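PDB 5OYN: D-xylonate dehydratase from Caulobacter crescentus, which catalyses the dehydration of D-xylonate to 2-dehydro-3-deoxy-D-arabinonate, and of D-gluconate with similar efficiency, using a [2Fe-2S] cluster and magnesium. Local coordinates for residues T150-A155 with K263-L268; L114-L119 with G144-T149. All blocks are in the same frame, centred on the assembly; numbering follows the deposited sequence.

Interaction 1: residues T150-A155 with K263-L268; sequences TVNIPA and KPLDIL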
loop_
_atom_site.group_PDB
_atom_site.type_symbol
_atom_site.label_atom_id
_atom_site.label_comp_id
_atom_site.label_asym_id
_atom_site.label_seq_id
_atom_site.Cartn_x
_atom_site.Cartn_y
_atom_site.Cartn_z
ATOM N N THR A 150 22.171 17.995 -14.810
ATOM C CA THR A 150 23.394 17.321 -15.240
ATOM C C THR A 150 23.093 16.284 -16.307
ATOM O O THR A 150 23.782 16.202 -17.329
ATOM C CB THR A 150 24.092 16.658 -14.053
ATOM O OG1 THR A 150 24.568 17.657 -13.141
ATOM C CG2 THR A 150 25.266 15.830 -14.527
ATOM N N VAL A 151 22.052 15.486 -16.092
ATOM C CA VAL A 151 21.686 14.496 -17.093
ATOM C C VAL A 151 20.890 15.146 -18.211
ATOM O O VAL A 151 21.074 14.823 -19.392
ATOM C CB VAL A 151 20.929 13.338 -16.428
ATOM C CG1 VAL A 151 20.319 12.409 -17.476
ATOM C CG2 VAL A 151 21.878 12.585 -15.512
ATOM N N ASN A 152 20.017 16.087 -17.862
ATOM C CA ASN A 152 19.266 16.881 -18.834
ATOM C C ASN A 152 18.343 15.998 -19.671
ATOM O O ASN A 152 18.474 15.895 -20.890
ATOM C CB ASN A 152 20.201 17.704 -19.731
ATOM C CG ASN A 152 19.489 18.867 -20.402
ATOM O OD1 ASN A 152 18.638 19.520 -19.798
ATOM N ND2 ASN A 152 19.842 19.138 -21.653
ATOM N N ILE A 153 17.406 15.352 -18.983
ATOM C CA ILE A 153 16.228 14.776 -19.636
ATOM C C ILE A 153 15.034 15.577 -19.134
ATOM O O ILE A 153 15.129 16.188 -18.060
ATOM C CB ILE A 153 16.081 13.275 -19.338
ATOM C CG1 ILE A 153 16.209 12.999 -17.841
ATOM C CG2 ILE A 153 17.106 12.464 -20.092
ATOM C CD1 ILE A 153 15.563 11.674 -17.420
ATOM N N PRO A 154 13.915 15.628 -19.858
ATOM C CA PRO A 154 12.787 16.459 -19.402
ATOM C C PRO A 154 12.365 16.096 -17.982
ATOM O O PRO A 154 12.189 14.924 -17.643
ATOM C CB PRO A 154 11.685 16.160 -20.423
ATOM C CG PRO A 154 12.384 15.577 -21.608
ATOM C CD PRO A 154 13.613 14.908 -21.107
ATOM N N ALA A 155 12.237 17.125 -17.142
ATOM C CA ALA A 155 12.016 16.981 -15.711
ATOM C C ALA A 155 10.891 17.903 -15.272
ATOM O O ALA A 155 10.522 18.842 -15.976
ATOM C CB ALA A 155 13.279 17.307 -14.919
ATOM N N LYS A 263 13.825 20.045 -21.973
ATOM C CA LYS A 263 14.842 19.693 -20.989
ATOM C C LYS A 263 15.060 20.810 -19.965
ATOM O O LYS A 263 14.658 21.962 -20.180
ATOM C CB LYS A 263 16.163 19.388 -21.696
ATOM C CG LYS A 263 16.142 18.141 -22.570
ATOM C CD LYS A 263 17.450 18.011 -23.344
ATOM C CE LYS A 263 17.412 16.851 -24.306
ATOM N NZ LYS A 263 16.012 16.659 -24.776
ATOM N N PRO A 264 15.679 20.489 -18.820
ATOM C CA PRO A 264 16.043 21.552 -17.864
ATOM C C PRO A 264 16.890 22.663 -18.470
ATOM O O PRO A 264 16.618 23.849 -18.230
ATOM C CB PRO A 264 16.809 20.790 -16.769
ATOM C CG PRO A 264 16.339 19.401 -16.851
ATOM C CD PRO A 264 15.879 19.144 -18.258
ATOM N N LEU A 265 17.924 22.313 -19.244
ATOM C CA LEU A 265 18.805 23.326 -19.821
ATOM C C LEU A 265 18.061 24.300 -20.734
ATOM O O LEU A 265 18.604 25.358 -21.062
ATOM C CB LEU A 265 19.958 22.651 -20.580
ATOM C CG LEU A 265 21.077 22.084 -19.693
ATOM C CD1 LEU A 265 22.113 21.313 -20.481
ATOM C CD2 LEU A 265 21.756 23.173 -18.860
ATOM N N ASP A 266 16.832 23.977 -21.145
ATOM C CA ASP A 266 16.010 24.936 -21.872
ATOM C C ASP A 266 15.297 25.896 -20.933
ATOM O O ASP A 266 14.943 27.008 -21.341
ATOM C CB ASP A 266 14.975 24.208 -22.733
ATOM C CG ASP A 266 15.595 23.176 -23.652
ATOM O OD1 ASP A 266 16.826 23.240 -23.884
ATOM O OD2 ASP A 266 14.848 22.299 -24.145
ATOM N N ILE A 267 15.066 25.481 -19.689
ATOM C CA ILE A 267 14.295 26.287 -18.748
ATOM C C ILE A 267 15.200 27.151 -17.883
ATOM O O ILE A 267 14.908 28.328 -17.647
ATOM C CB ILE A 267 13.412 25.367 -17.885
ATOM C CG1 ILE A 267 12.564 24.454 -18.776
ATOM C CG2 ILE A 267 12.535 26.196 -16.956
ATOM C CD1 ILE A 267 11.219 25.056 -19.162
ATOM N N LEU A 268 16.310 26.576 -17.424
ATOM C CA LEU A 268 17.163 27.193 -16.410
ATOM C C LEU A 268 18.200 28.084 -17.087
ATOM O O LEU A 268 19.401 27.792 -17.151
ATOM C CB LEU A 268 17.804 26.118 -15.542
ATOM C CG LEU A 268 16.747 25.186 -14.945
ATOM C CD1 LEU A 268 17.367 23.938 -14.391
ATOM C CD2 LEU A 268 15.959 25.919 -13.864
#

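Interaction 2: residues L114-L119 with G144-T149; sequences LSYLGL and GIMAAT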
loop_
_atom_site.group_PDB
_atom_site.type_symbol
_atom_site.label_atom_id
_atom_site.label_comp_id
_atom_site.label_asym_id
_atom_site.label_seq_id
_atom_site.Cartn_x
_atom_site.Cartn_y
_atom_site.Cartn_z
ATOM N N LEU A 114 25.568 13.982 -2.080
ATOM C CA LEU A 114 25.528 12.521 -2.150
ATOM C C LEU A 114 24.260 12.032 -2.839
ATOM O O LEU A 114 24.301 11.107 -3.653
ATOM C CB LEU A 114 25.648 11.927 -0.747
ATOM C CG LEU A 114 25.533 10.406 -0.616
ATOM C CD1 LEU A 114 26.502 9.674 -1.519
ATOM C CD2 LEU A 114 25.729 9.979 0.833
ATOM N N SER A 115 23.117 12.632 -2.519
ATOM C CA SER A 115 21.893 12.284 -3.224
ATOM C C SER A 115 21.995 12.669 -4.695
ATOM O O SER A 115 21.558 11.919 -5.576
ATOM C CB SER A 115 20.707 12.967 -2.539
ATOM O OG SER A 115 19.475 12.689 -3.174
ATOM N N TYR A 116 22.598 13.827 -4.977
ATOM C CA TYR A 116 22.818 14.269 -6.352
ATOM C C TYR A 116 23.533 13.199 -7.171
ATOM O O TYR A 116 23.078 12.819 -8.256
ATOM C CB TYR A 116 23.627 15.574 -6.345
ATOM C CG TYR A 116 24.291 15.890 -7.672
ATOM C CD1 TYR A 116 23.565 16.456 -8.717
ATOM C CD2 TYR A 116 25.643 15.619 -7.885
ATOM C CE1 TYR A 116 24.161 16.737 -9.937
ATOM C CE2 TYR A 116 26.249 15.891 -9.110
ATOM C CZ TYR A 116 25.503 16.451 -10.127
ATOM O OH TYR A 116 26.089 16.732 -11.339
ATOM N N LEU A 117 24.667 12.704 -6.662
ATOM C CA LEU A 117 25.452 11.704 -7.380
ATOM C C LEU A 117 24.598 10.519 -7.765
ATOM O O LEU A 117 24.579 10.101 -8.927
ATOM C CB LEU A 117 26.626 11.233 -6.520
ATOM C CG LEU A 117 27.696 12.287 -6.229
ATOM C CD1 LEU A 117 28.601 11.885 -5.065
ATOM C CD2 LEU A 117 28.493 12.558 -7.497
ATOM N N GLY A 118 23.876 9.967 -6.788
ATOM C CA GLY A 118 23.096 8.769 -7.028
ATOM C C GLY A 118 21.938 8.992 -7.971
ATOM O O GLY A 118 21.565 8.086 -8.723
ATOM N N LEU A 119 21.355 10.191 -7.969
ATOM C CA LEU A 119 20.248 10.404 -8.892
ATOM C C LEU A 119 20.734 10.434 -10.342
ATOM O O LEU A 119 20.090 9.836 -11.219
ATOM C CB LEU A 119 19.483 11.672 -8.531
ATOM C CG LEU A 119 18.150 11.856 -9.268
ATOM C CD1 LEU A 119 17.335 10.576 -9.358
ATOM C CD2 LEU A 119 17.331 12.930 -8.597
ATOM N N GLY A 144 17.481 17.298 -6.248
ATOM C CA GLY A 144 16.771 16.748 -7.393
ATOM C C GLY A 144 17.034 17.535 -8.666
ATOM O O GLY A 144 17.428 16.972 -9.692
ATOM N N ILE A 145 16.841 18.853 -8.609
ATOM C CA ILE A 145 17.025 19.683 -9.797
ATOM C C ILE A 145 18.467 19.621 -10.291
ATOM O O ILE A 145 18.717 19.458 -11.493
ATOM C CB ILE A 145 16.577 21.122 -9.509
ATOM C CG1 ILE A 145 15.090 21.100 -9.138
ATOM C CG2 ILE A 145 16.867 22.001 -10.708
ATOM C CD1 ILE A 145 14.527 22.434 -8.803
ATOM N N MET A 146 19.435 19.719 -9.379
ATOM C CA MET A 146 20.835 19.568 -9.769
ATOM C C MET A 146 21.056 18.298 -10.589
ATOM O O MET A 146 21.652 18.333 -11.671
ATOM C CB MET A 146 21.725 19.565 -8.528
ATOM C CG MET A 146 21.923 20.941 -7.939
ATOM S SD MET A 146 22.534 20.911 -6.243
ATOM C CE MET A 146 23.834 19.680 -6.332
ATOM N N ALA A 147 20.547 17.166 -10.104
ATOM C CA ALA A 147 20.780 15.898 -10.783
ATOM C C ALA A 147 20.069 15.846 -12.124
ATOM O O ALA A 147 20.629 15.354 -13.113
ATOM C CB ALA A 147 20.331 14.741 -9.891
ATOM N N ALA A 148 18.829 16.327 -12.183
ATOM C CA ALA A 148 18.110 16.276 -13.449
ATOM C C ALA A 148 18.792 17.122 -14.520
ATOM O O ALA A 148 18.750 16.759 -15.700
ATOM C CB ALA A 148 16.657 16.716 -13.261
ATOM N N THR A 149 19.428 18.247 -14.148
ATOM C CA THR A 149 20.000 19.075 -15.204
ATOM C C THR A 149 21.319 18.501 -15.710
ATOM O O THR A 149 21.566 18.510 -16.921
ATOM C CB THR A 149 20.189 20.530 -14.754
ATOM O OG1 THR A 149 21.378 20.647 -13.976
ATOM C CG2 THR A 149 19.028 21.011 -13.944
#

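Interaction 1: residues T150-A155 with K263-L268
N152 meets K263, P264 and L265 with its side-chain amide, and one hydrogen bond across the contact holds its oxygen. OD1 of N152 accepts from the backbone N of L265 at 2.9 Å. The N-H points almost straight at the oxygen, at 174°, although the donor lies 29° out of the carbonyl plane. N152 is the first residue to leave helix 141-151, with positive phi, and CG lies anti to the backbone N (chi1 -160°), which carries the amide across to the short, weakly bonded helical turn about 264-267. Residues 152-154 lead into strand 155-159, outermost in the chain's parallel sheet, so 263-265 pack on a helix-to-strand connection. The close-packed part surrounds the bond. The ring of P264 is tucked against the I153 carbonyl, its CD 3.1 Å from I153 O, and P264 CG comes to 4.2 Å from A155 CB. K263 crosses N152 at about a right angle, its CD resting 3.4 Å from N152 O, while L265 CD1 lies 3.4 Å from N152 ND2. The other side is looser. L265 and K263 are partly exposed, and the lysine chain runs past N152 and bends at its end to form a salt bridge with D261. D266 is exposed; its OD2 receives K263 N at 3.3 Å from above the carboxylate plane. Both ends of the amide are used, ND2 donating to D590 OD1. Replacing N152 by an alanine would probably leave the N-H of L265 without its acceptor and D590 without its amide partner, and open a gap between K263 and L265. The chemistry implies a polar link buried among aliphatic groups: one side chain, fixed in rotation by a bond at each end, joins the exit of helix 141-151 to the turn that begins near P264 and to D590.

Interaction 2: residues L114-L119 with G144-T149
Y116 and L119 pack against M146 and A147 in an apolar helix-to-helix contact, joining helices 109-125 and 141-151 within the parallel α/β part of the chain. The axes of the two short segments run in broadly the same direction, crossing at -34° with a closest approach of 8.4 Å. The backbones come nearest at Y116 and A147, CA to CA 5.1 Å, consistent with the small side chain of A147. Its methyl is met by L119, whose CB comes to 3.5 Å from A147 CB, while L119 CD2 reaches along to G144 CA at 4.0 Å. Y116 has CG anti to its own N (chi1 161°), which carries the ring across to the backbone of 146-147. The ring presents its edge there: CD1 is 3.4 Å from A147 N, and CE1 is as near to M146 O. M146 crosses Y116 at about a right angle and touches it twice. Its CB is 3.6 Å from Y116 CD1, and the bend at chi3 (45°) brings CE back to 4.0 Å from Y116 CG. No hydrogen bond joins the two segments. The phenol OH of Y116 instead pairs with OG1 of T150, the residue just after T149 on helix 141-151. The ring also meets H299, and M146 packs on A295 and M296, so helix 289-299 adjoins this contact. P564 of the second subunit packs on Y116. In chain order, helix 109-125 leads into strand 130-135, and helix 141-151 connects that strand to its parallel neighbour 155-159.

In the fold
Both interactions use helix 141-151: interaction 2 takes its middle, interaction 1 its C-terminal end and the exit toward strand 155-159. Their centres lie about 12 Å apart. They touch directly: besides the tyrosine-threonine pair that bridges them, P264 and L268 of interaction 1 both pack on the methyl of T149 in interaction 2. Interaction 2 is wholly buried, nearer the centre of the chain, and held by packing between two regular helices, with no hydrogen bond between its segments. Interaction 1 is mostly buried too, but has partly exposed residues at its margin and joins irregular backbone, where a side-chain amide supplies the bond. Unlike interaction 2, its segments are touched by no other chain.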